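Local coordinates for cellulase (Bacteroides salanitronis, PDB 6WQY), which probably cleaves internal beta-1,4-glucosidic bonds in cellulose and related polysaccharides, acting as a broad-specificity endoglucanase through this glycoside hydrolase family 5 catalytic domain, at residues P78-G83 with H120-N125; I116-H121 with A171-H176; G38-A43 with W54-A59. All coordinates share one frame; numbering follows the deposited sequence.

Overall arrangement
All three contacts gather loops at the C-terminal ends of the first four strands of one TIM barrel, the end where this fold carries its active site. All are largely buried, interaction 2 deepest and interaction 3 nearest the surface, where Asn39 and Trp54 are partly exposed. Interactions 1 and 2 share His120 and His121, so that the loop after strand 114-118 is held by its neighbours after strands 74-77 and 167-170. Interaction 1 relies on direct hydrogen bonds, whereas interaction 2 combines an amide-on-imidazole stack with bridging waters. Interaction 3 ties the two ends of a single loop excursion through amide bonds and a tryptophan. Asp42 of 38-43 connects it to Thr80 of interaction 1.

Interaction 1: P78-G83 with H120-N125; sequences PVTWLG and HHDGAN
Thr80 and Trp81 meet His121 and Asp122 in a buried, mainly polar loop-to-loop contact at the C-terminal ends of two adjacent parallel strands of the TIM barrel, 74-77 and 114-118. The backbones begin side by side, with His120 N donating to Val79 O at 2.8 Å. One residue further along, side chains take over as acceptors. The hydroxyl of Thr80 stands beside its own backbone N, opposite the carbonyl carbon (chi1 -67°), and from there OG1 receives His121 N at 3.0 Å. OG1 also bonds to the carbonyl oxygen of Asp42, so the hydroxyl ties the loop after the first strand to this pair. Asp122 reaches back in the other direction: its OD1 offers the syn lone pair to Trp81 N over 2.8 Å, in an almost straight bond of 174°. The same oxygen lies at the edge of the Trp81 indole, whose plane is turned 55° from the carboxylate, while OD2 approaches Trp81 CB at 3.5 Å. Leu82 runs past Asp122 in the opposite sense, with CD2 against OD2. The indole itself packs on helices 95-110 and 139-159, its NE1 bound to Asn118 O, and the side chain of the same Asn118 is the partner of His120 ND1. At the barrel end of the contact, Pro78 CB presses on one face of the His120 imidazole in a CH-pi contact, 3.5 Å from the ring centroid. With Asp122 OD2 held by Trp129 NE1, each carboxylate oxygen of this buried aspartate has an N-H partner, one from the main chain and one from an indole, and these two neutral donors would be expected to stabilise it as the anion.

Interaction 2: I116-H121 with A171-H176; sequences IINIHH and AMNEIH
Asn173 lays its amide over the His120 imidazole, joining the loops that leave two neighbouring strands of the TIM barrel, 114-118 and 167-170. This is the C-terminal mouth of the barrel, where family 5 enzymes carry the active site, which this pair probably lines. The stack is the tight part. The two planes lie 20° apart, and ND2 of Asn173 comes within 3.2 Å of His120 CE1, on the face opposite Pro78, so the ring is sandwiched. CG of Asn173 points away from its backbone N (chi1 -177°), which swings the amide across the ring, and OD1 is held by Arg76. In its own plane the imidazole is fixed by Asn118, whose ND2 donates to ND1 over 3.0 Å at 166° and also to Glu170; OD1 of Asn118 accepts from Val79 N, holding the amide at both ends. One residue earlier in each segment, Met172 CA makes a CH...O contact of 3.3 Å with Ile119 O, and Ile119 CB rests on Ala171 O.

Toward His121 the two backbones diverge, and water bridges the widening gap. One accepts from Asn173 N at 2.9 Å and lies equally far from His120 O. Another accepts from Glu174 N and reaches His120 O at a longer 3.3 Å. A third sits farther out, 2.8 Å from His121 ND1 and accepting from Asn173 ND2 at 3.0 Å.

Interaction 3: G38-A43 with W54-A59; sequences GNQLDA and WGNAAA
Asn39 O is gripped from two directions: by the side-chain amide of Asn56, whose ND2 donates over 2.9 Å at 166°, and by a water donating at 2.8 Å. The Asn56 amide points an N-H squarely in its own plane, but meets the carbonyl from above rather than along a lone pair. Its orientation is set by the loop after the last barrel strand, where ND2 bonds to Ala347 O and OD1 to Gly349 N. The water accepts from both Trp54 N and Asn56 N, so one carbonyl is linked, through that water, to two backbone N-H groups of 54-59. Gln40 makes the other direct bond. Bent at chi2 (78°), its chain carries NE2 to Ala57 O at 2.9 Å; NE2 also reaches Glu51, while OE1 is held by His362. Within 38-43, Asp42 OD2 accepts from Asn39 N. The other oxygen, Asp42 OD1, takes Gln40 N at 2.7 Å, bracing the type I turn from Gln40 to Ala43. The turn delivers Ala43 over one face of the Trp54 indole, CA 3.7 Å from the centroid of the six-membered ring and CB against CD2. Asn39 comes to the ring edge instead, its OD1 3.5 Å from Trp54 CE3 with the amide turned 75° to the indole. A second water links Asn39 ND2 to Trp54 O. An alanine in place of Trp54 would remove the indole, and this would probably open a gap over Ala43 and beside Asn39 OD1. Together these bonds close a long excursion between strand 34-37 and helix 61-70, containing the small hairpin 44-45/48-49: an elaborated first beta-alpha loop at the C-terminal rim of a TIM barrel.

Interaction 1: P78-G83 with H120-N125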
loop_
_atom_site.group_PDB
_atom_site.type_symbol
_atom_site.label_atom_id
_atom_site.label_comp_id
_atom_site.label_asym_id
_atom_site.label_seq_id
_atom_site.Cartn_x
_atom_site.Cartn_y
_atom_site.Cartn_z
ATOM N N PRO A 78 0.797 7.061 1.529
ATOM C CA PRO A 78 -0.623 7.121 1.891
ATOM C C PRO A 78 -1.024 8.570 2.105
ATOM O O PRO A 78 -0.295 9.338 2.742
ATOM C CB PRO A 78 -0.703 6.305 3.181
ATOM C CG PRO A 78 0.650 6.069 3.629
ATOM C CD PRO A 78 1.598 6.316 2.509
ATOM N N VAL A 79 -2.206 8.943 1.599
ATOM C CA VAL A 79 -2.695 10.312 1.744
ATOM C C VAL A 79 -4.135 10.259 2.245
ATOM O O VAL A 79 -5.011 9.711 1.566
ATOM C CB VAL A 79 -2.648 11.117 0.434
ATOM C CG1 VAL A 79 -3.144 12.542 0.702
ATOM C CG2 VAL A 79 -1.252 11.138 -0.155
ATOM N N THR A 80 -4.370 10.852 3.412
ATOM C CA THR A 80 -5.712 11.104 3.914
ATOM C C THR A 80 -6.120 12.509 3.497
ATOM O O THR A 80 -5.341 13.456 3.645
ATOM C CB THR A 80 -5.728 10.947 5.429
ATOM O OG1 THR A 80 -5.487 9.568 5.720
ATOM C CG2 THR A 80 -7.052 11.378 6.041
ATOM N N TRP A 81 -7.346 12.648 2.969
ATOM C CA TRP A 81 -7.806 13.896 2.382
ATOM C C TRP A 81 -8.893 14.545 3.231
ATOM O O TRP A 81 -9.434 15.596 2.848
ATOM C CB TRP A 81 -8.310 13.666 0.950
ATOM C CG TRP A 81 -7.291 13.032 0.036
ATOM C CD1 TRP A 81 -7.027 11.707 -0.081
ATOM C CD2 TRP A 81 -6.402 13.691 -0.881
ATOM N NE1 TRP A 81 -6.044 11.484 -1.016
ATOM C CE2 TRP A 81 -5.647 12.687 -1.521
ATOM C CE3 TRP A 81 -6.169 15.024 -1.227
ATOM C CZ2 TRP A 81 -4.678 12.977 -2.475
ATOM C CZ3 TRP A 81 -5.202 15.302 -2.174
ATOM C CH2 TRP A 81 -4.479 14.285 -2.792
ATOM N N LEU A 82 -9.236 13.926 4.358
ATOM C CA LEU A 82 -10.269 14.423 5.248
ATOM C C LEU A 82 -9.998 15.871 5.628
ATOM O O LEU A 82 -8.874 16.260 5.942
ATOM C CB LEU A 82 -10.307 13.555 6.512
ATOM C CG LEU A 82 -10.765 12.110 6.307
ATOM C CD1 LEU A 82 -10.544 11.313 7.594
ATOM C CD2 LEU A 82 -12.202 12.053 5.875
ATOM N N GLY A 83 -11.052 16.676 5.595
ATOM C CA GLY A 83 -10.952 18.074 5.930
ATOM C C GLY A 83 -10.373 18.954 4.852
ATOM O O GLY A 83 -10.265 20.169 5.062
ATOM N N HIS A 120 -6.530 7.364 1.593
ATOM C CA HIS A 120 -6.173 6.474 2.696
ATOM C C HIS A 120 -7.264 6.478 3.755
ATOM O O HIS A 120 -8.271 5.760 3.600
ATOM C CB HIS A 120 -4.755 6.775 3.200
ATOM C CG HIS A 120 -4.109 5.636 3.904
ATOM N ND1 HIS A 120 -3.503 4.594 3.225
ATOM C CD2 HIS A 120 -3.954 5.395 5.228
ATOM C CE1 HIS A 120 -2.981 3.776 4.127
ATOM N NE2 HIS A 120 -3.247 4.228 5.347
ATOM N N HIS A 121 -7.117 7.217 4.869
ATOM C CA HIS A 121 -8.071 7.061 5.982
ATOM C C HIS A 121 -9.437 7.685 5.723
ATOM O O HIS A 121 -10.338 7.502 6.546
ATOM C CB HIS A 121 -7.468 7.514 7.299
ATOM C CG HIS A 121 -6.417 6.591 7.814
ATOM N ND1 HIS A 121 -6.543 5.218 7.764
ATOM C CD2 HIS A 121 -5.216 6.853 8.392
ATOM C CE1 HIS A 121 -5.460 4.682 8.305
ATOM N NE2 HIS A 121 -4.639 5.648 8.699
ATOM N N ASP A 122 -9.643 8.340 4.584
ATOM C CA ASP A 122 -11.011 8.651 4.178
ATOM C C ASP A 122 -11.891 7.415 4.215
ATOM O O ASP A 122 -13.096 7.518 4.445
ATOM C CB ASP A 122 -11.029 9.201 2.751
ATOM C CG ASP A 122 -10.221 10.470 2.593
ATOM O OD1 ASP A 122 -8.990 10.406 2.831
ATOM O OD2 ASP A 122 -10.808 11.517 2.205
ATOM N N GLY A 123 -11.315 6.244 3.955
ATOM C CA GLY A 123 -12.032 4.997 3.982
ATOM C C GLY A 123 -11.955 4.241 5.282
ATOM O O GLY A 123 -12.427 3.095 5.328
ATOM N N ALA A 124 -11.388 4.804 6.345
ATOM C CA ALA A 124 -11.196 4.029 7.566
ATOM C C ALA A 124 -12.533 3.618 8.163
ATOM O O ALA A 124 -13.355 4.466 8.526
ATOM C CB ALA A 124 -10.384 4.825 8.578
ATOM N N ASN A 125 -12.745 2.304 8.262
ATOM C CA ASN A 125 -13.844 1.705 9.014
ATOM C C ASN A 125 -15.224 2.098 8.508
ATOM O O ASN A 125 -16.211 1.916 9.218
ATOM C CB ASN A 125 -13.735 2.033 10.500
ATOM C CG ASN A 125 -12.363 1.754 11.051
ATOM O OD1 ASN A 125 -11.694 0.796 10.638
ATOM N ND2 ASN A 125 -11.908 2.610 11.961
#

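Interaction 2: I116-H121 with A171-H176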
loop_
_atom_site.group_PDB
_atom_site.type_symbol
_atom_site.label_atom_id
_atom_site.label_comp_id
_atom_site.label_asym_id
_atom_site.label_seq_id
_atom_site.Cartn_x
_atom_site.Cartn_y
_atom_site.Cartn_z
ATOM N N ILE A 116 3.738 5.708 -5.108
ATOM C CA ILE A 116 2.309 5.410 -5.144
ATOM C C ILE A 116 1.617 6.441 -4.262
ATOM O O ILE A 116 2.054 6.654 -3.132
ATOM C CB ILE A 116 2.003 4.003 -4.597
ATOM C CG1 ILE A 116 2.780 2.918 -5.349
ATOM C CG2 ILE A 116 0.494 3.737 -4.651
ATOM C CD1 ILE A 116 2.577 1.523 -4.785
ATOM N N ILE A 117 0.531 7.057 -4.742
ATOM C CA ILE A 117 -0.329 7.887 -3.892
ATOM C C ILE A 117 -1.730 7.277 -3.910
ATOM O O ILE A 117 -2.119 6.609 -4.869
ATOM C CB ILE A 117 -0.364 9.368 -4.316
ATOM C CG1 ILE A 117 -0.806 9.548 -5.767
ATOM C CG2 ILE A 117 1.000 10.013 -4.064
ATOM C CD1 ILE A 117 -0.976 10.994 -6.190
ATOM N N ASN A 118 -2.506 7.541 -2.855
ATOM C CA ASN A 118 -3.816 6.908 -2.729
ATOM C C ASN A 118 -4.808 7.854 -2.042
ATOM O O ASN A 118 -4.547 9.041 -1.825
ATOM C CB ASN A 118 -3.707 5.550 -2.006
ATOM C CG ASN A 118 -3.507 5.693 -0.505
ATOM O OD1 ASN A 118 -3.397 6.810 0.012
ATOM N ND2 ASN A 118 -3.449 4.572 0.187
ATOM N N ILE A 119 -5.991 7.306 -1.762
ATOM C CA ILE A 119 -6.942 7.823 -0.778
ATOM C C ILE A 119 -6.897 6.861 0.405
ATOM O O ILE A 119 -7.180 5.667 0.241
ATOM C CB ILE A 119 -8.355 7.931 -1.369
ATOM C CG1 ILE A 119 -8.404 8.979 -2.481
ATOM C CG2 ILE A 119 -9.364 8.226 -0.267
ATOM C CD1 ILE A 119 -9.753 9.083 -3.180
ATOM N N HIS A 120 -6.530 7.364 1.593
ATOM C CA HIS A 120 -6.173 6.474 2.696
ATOM C C HIS A 120 -7.264 6.478 3.755
ATOM O O HIS A 120 -8.271 5.760 3.600
ATOM C CB HIS A 120 -4.755 6.775 3.200
ATOM C CG HIS A 120 -4.109 5.636 3.904
ATOM N ND1 HIS A 120 -3.503 4.594 3.225
ATOM C CD2 HIS A 120 -3.954 5.395 5.228
ATOM C CE1 HIS A 120 -2.981 3.776 4.127
ATOM N NE2 HIS A 120 -3.247 4.228 5.347
ATOM N N HIS A 121 -7.117 7.217 4.869
ATOM C CA HIS A 121 -8.071 7.061 5.982
ATOM C C HIS A 121 -9.437 7.685 5.723
ATOM O O HIS A 121 -10.338 7.502 6.546
ATOM C CB HIS A 121 -7.468 7.514 7.299
ATOM C CG HIS A 121 -6.417 6.591 7.814
ATOM N ND1 HIS A 121 -6.543 5.218 7.764
ATOM C CD2 HIS A 121 -5.216 6.853 8.392
ATOM C CE1 HIS A 121 -5.460 4.682 8.305
ATOM N NE2 HIS A 121 -4.639 5.648 8.699
ATOM N N ALA A 171 -6.345 3.319 -5.852
ATOM C CA ALA A 171 -7.688 3.890 -5.771
ATOM C C ALA A 171 -8.071 4.289 -4.357
ATOM O O ALA A 171 -8.694 5.339 -4.150
ATOM C CB ALA A 171 -8.681 2.846 -6.265
ATOM N N MET A 172 -7.800 3.400 -3.398
ATOM C CA MET A 172 -8.201 3.534 -2.001
ATOM C C MET A 172 -7.415 2.493 -1.227
ATOM O O MET A 172 -6.604 1.752 -1.799
ATOM C CB MET A 172 -9.708 3.428 -1.821
ATOM C CG MET A 172 -10.323 2.154 -2.265
ATOM S SD MET A 172 -12.097 2.343 -2.612
ATOM C CE MET A 172 -11.983 2.989 -4.283
ATOM N N ASN A 173 -7.638 2.461 0.094
ATOM C CA ASN A 173 -6.800 1.703 1.018
ATOM C C ASN A 173 -7.481 0.412 1.468
ATOM O O ASN A 173 -7.475 -0.568 0.711
ATOM C CB ASN A 173 -6.359 2.607 2.176
ATOM C CG ASN A 173 -5.438 1.889 3.118
ATOM O OD1 ASN A 173 -4.555 1.159 2.670
ATOM N ND2 ASN A 173 -5.646 2.057 4.418
ATOM N N GLU A 174 -8.067 0.400 2.673
ATOM C CA GLU A 174 -8.617 -0.802 3.302
ATOM C C GLU A 174 -10.104 -0.581 3.507
ATOM O O GLU A 174 -10.524 0.103 4.438
ATOM C CB GLU A 174 -7.925 -1.077 4.636
ATOM C CG GLU A 174 -6.490 -1.494 4.484
ATOM C CD GLU A 174 -5.783 -1.815 5.784
ATOM O OE1 GLU A 174 -6.310 -1.467 6.874
ATOM O OE2 GLU A 174 -4.691 -2.450 5.749
ATOM N N ILE A 175 -10.902 -1.143 2.620
ATOM C CA ILE A 175 -12.342 -0.915 2.607
ATOM C C ILE A 175 -13.042 -2.072 3.314
ATOM O O ILE A 175 -12.898 -3.245 2.933
ATOM C CB ILE A 175 -12.839 -0.751 1.165
ATOM C CG1 ILE A 175 -12.153 0.459 0.494
ATOM C CG2 ILE A 175 -14.357 -0.640 1.131
ATOM C CD1 ILE A 175 -12.317 1.792 1.211
ATOM N N HIS A 176 -13.804 -1.729 4.354
ATOM C CA HIS A 176 -14.624 -2.688 5.077
ATOM C C HIS A 176 -15.740 -1.921 5.777
ATOM O O HIS A 176 -15.656 -0.697 5.982
ATOM C CB HIS A 176 -13.812 -3.506 6.089
ATOM C CG HIS A 176 -13.258 -2.691 7.198
ATOM N ND1 HIS A 176 -13.854 -2.620 8.436
ATOM C CD2 HIS A 176 -12.171 -1.885 7.245
ATOM C CE1 HIS A 176 -13.150 -1.810 9.202
ATOM N NE2 HIS A 176 -12.117 -1.352 8.506
HETATM O O HOH W 1 -9.468 4.098 1.592
HETATM O O HOH W 2 -9.390 2.705 4.059
HETATM O O HOH W 3 -7.795 3.249 6.197
#

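Interaction 3: G38-A43 with W54-A59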
loop_
_atom_site.group_PDB
_atom_site.type_symbol
_atom_site.label_atom_id
_atom_site.label_comp_id
_atom_site.label_asym_id
_atom_site.label_seq_id
_atom_site.Cartn_x
_atom_site.Cartn_y
_atom_site.Cartn_z
ATOM N N GLY A 38 4.520 6.155 6.400
ATOM C CA GLY A 38 3.353 5.970 7.242
ATOM C C GLY A 38 3.256 6.978 8.380
ATOM O O GLY A 38 4.228 7.596 8.798
ATOM N N ASN A 39 2.040 7.098 8.920
ATOM C CA ASN A 39 1.736 8.097 9.954
ATOM C C ASN A 39 2.229 9.479 9.540
ATOM O O ASN A 39 2.774 10.237 10.338
ATOM C CB ASN A 39 2.263 7.697 11.327
ATOM C CG ASN A 39 1.417 6.634 12.000
ATOM O OD1 ASN A 39 0.544 6.050 11.396
ATOM N ND2 ASN A 39 1.688 6.389 13.281
ATOM N N GLN A 40 1.995 9.818 8.277
ATOM C CA GLN A 40 2.531 11.023 7.645
ATOM C C GLN A 40 1.362 11.737 6.965
ATOM O O GLN A 40 0.497 12.278 7.663
ATOM C CB GLN A 40 3.704 10.652 6.744
ATOM C CG GLN A 40 4.619 11.819 6.418
ATOM C CD GLN A 40 5.572 12.157 7.546
ATOM O OE1 GLN A 40 6.132 11.283 8.196
ATOM N NE2 GLN A 40 5.787 13.445 7.763
ATOM N N LEU A 41 1.274 11.732 5.628
ATOM C CA LEU A 41 0.118 12.367 4.989
ATOM C C LEU A 41 -1.175 11.605 5.249
ATOM O O LEU A 41 -2.264 12.140 4.982
ATOM C CB LEU A 41 0.346 12.587 3.499
ATOM C CG LEU A 41 1.482 13.539 3.153
ATOM C CD1 LEU A 41 1.681 13.650 1.651
ATOM C CD2 LEU A 41 1.261 14.919 3.737
ATOM N N ASP A 42 -1.075 10.379 5.765
ATOM C CA ASP A 42 -2.231 9.631 6.232
ATOM C C ASP A 42 -2.754 10.110 7.585
ATOM O O ASP A 42 -3.919 9.826 7.920
ATOM C CB ASP A 42 -1.947 8.116 6.291
ATOM C CG ASP A 42 -0.588 7.752 6.899
ATOM O OD1 ASP A 42 0.440 8.374 6.538
ATOM O OD2 ASP A 42 -0.560 6.807 7.738
ATOM N N ALA A 43 -1.932 10.799 8.366
ATOM C CA ALA A 43 -2.320 11.191 9.712
ATOM C C ALA A 43 -3.415 12.251 9.659
ATOM O O ALA A 43 -3.430 13.123 8.780
ATOM C CB ALA A 43 -1.115 11.738 10.472
ATOM N N TRP A 54 0.805 12.628 14.190
ATOM C CA TRP A 54 0.944 11.241 14.623
ATOM C C TRP A 54 2.419 10.867 14.758
ATOM O O TRP A 54 2.857 9.815 14.278
ATOM C CB TRP A 54 0.239 10.265 13.679
ATOM C CG TRP A 54 -1.263 10.298 13.709
ATOM C CD1 TRP A 54 -2.080 11.130 14.429
ATOM C CD2 TRP A 54 -2.131 9.441 12.961
ATOM N NE1 TRP A 54 -3.392 10.826 14.180
ATOM C CE2 TRP A 54 -3.454 9.802 13.267
ATOM C CE3 TRP A 54 -1.909 8.399 12.060
ATOM C CZ2 TRP A 54 -4.554 9.151 12.708
ATOM C CZ3 TRP A 54 -2.991 7.747 11.513
ATOM C CH2 TRP A 54 -4.301 8.124 11.838
ATOM N N GLY A 55 3.198 11.728 15.392
ATOM C CA GLY A 55 4.519 11.348 15.823
ATOM C C GLY A 55 5.658 11.620 14.869
ATOM O O GLY A 55 6.809 11.306 15.220
ATOM N N ASN A 56 5.397 12.193 13.701
ATOM C CA ASN A 56 6.446 12.506 12.739
ATOM C C ASN A 56 6.511 13.998 12.464
ATOM O O ASN A 56 5.485 14.673 12.410
ATOM C CB ASN A 56 6.204 11.774 11.420
ATOM C CG ASN A 56 6.405 10.300 11.557
ATOM O OD1 ASN A 56 7.484 9.863 11.962
ATOM N ND2 ASN A 56 5.380 9.520 11.270
ATOM N N ALA A 57 7.724 14.510 12.295
ATOM C CA ALA A 57 7.924 15.821 11.698
ATOM C C ALA A 57 7.734 15.710 10.187
ATOM O O ALA A 57 7.660 14.617 9.625
ATOM C CB ALA A 57 9.300 16.372 12.057
ATOM N N ALA A 58 7.652 16.861 9.527
ATOM C CA ALA A 58 7.345 16.896 8.105
ATOM C C ALA A 58 8.397 16.170 7.282
ATOM O O ALA A 58 9.601 16.301 7.508
ATOM C CB ALA A 58 7.231 18.346 7.641
ATOM N N ALA A 59 7.931 15.414 6.289
ATOM C CA ALA A 59 8.822 14.677 5.397
ATOM C C ALA A 59 9.612 15.636 4.517
ATOM O O ALA A 59 9.149 16.735 4.192
ATOM C CB ALA A 59 8.019 13.707 4.533
HETATM O O HOH W 4 2.761 12.420 12.111
HETATM O O HOH W 5 4.358 7.567 14.436
#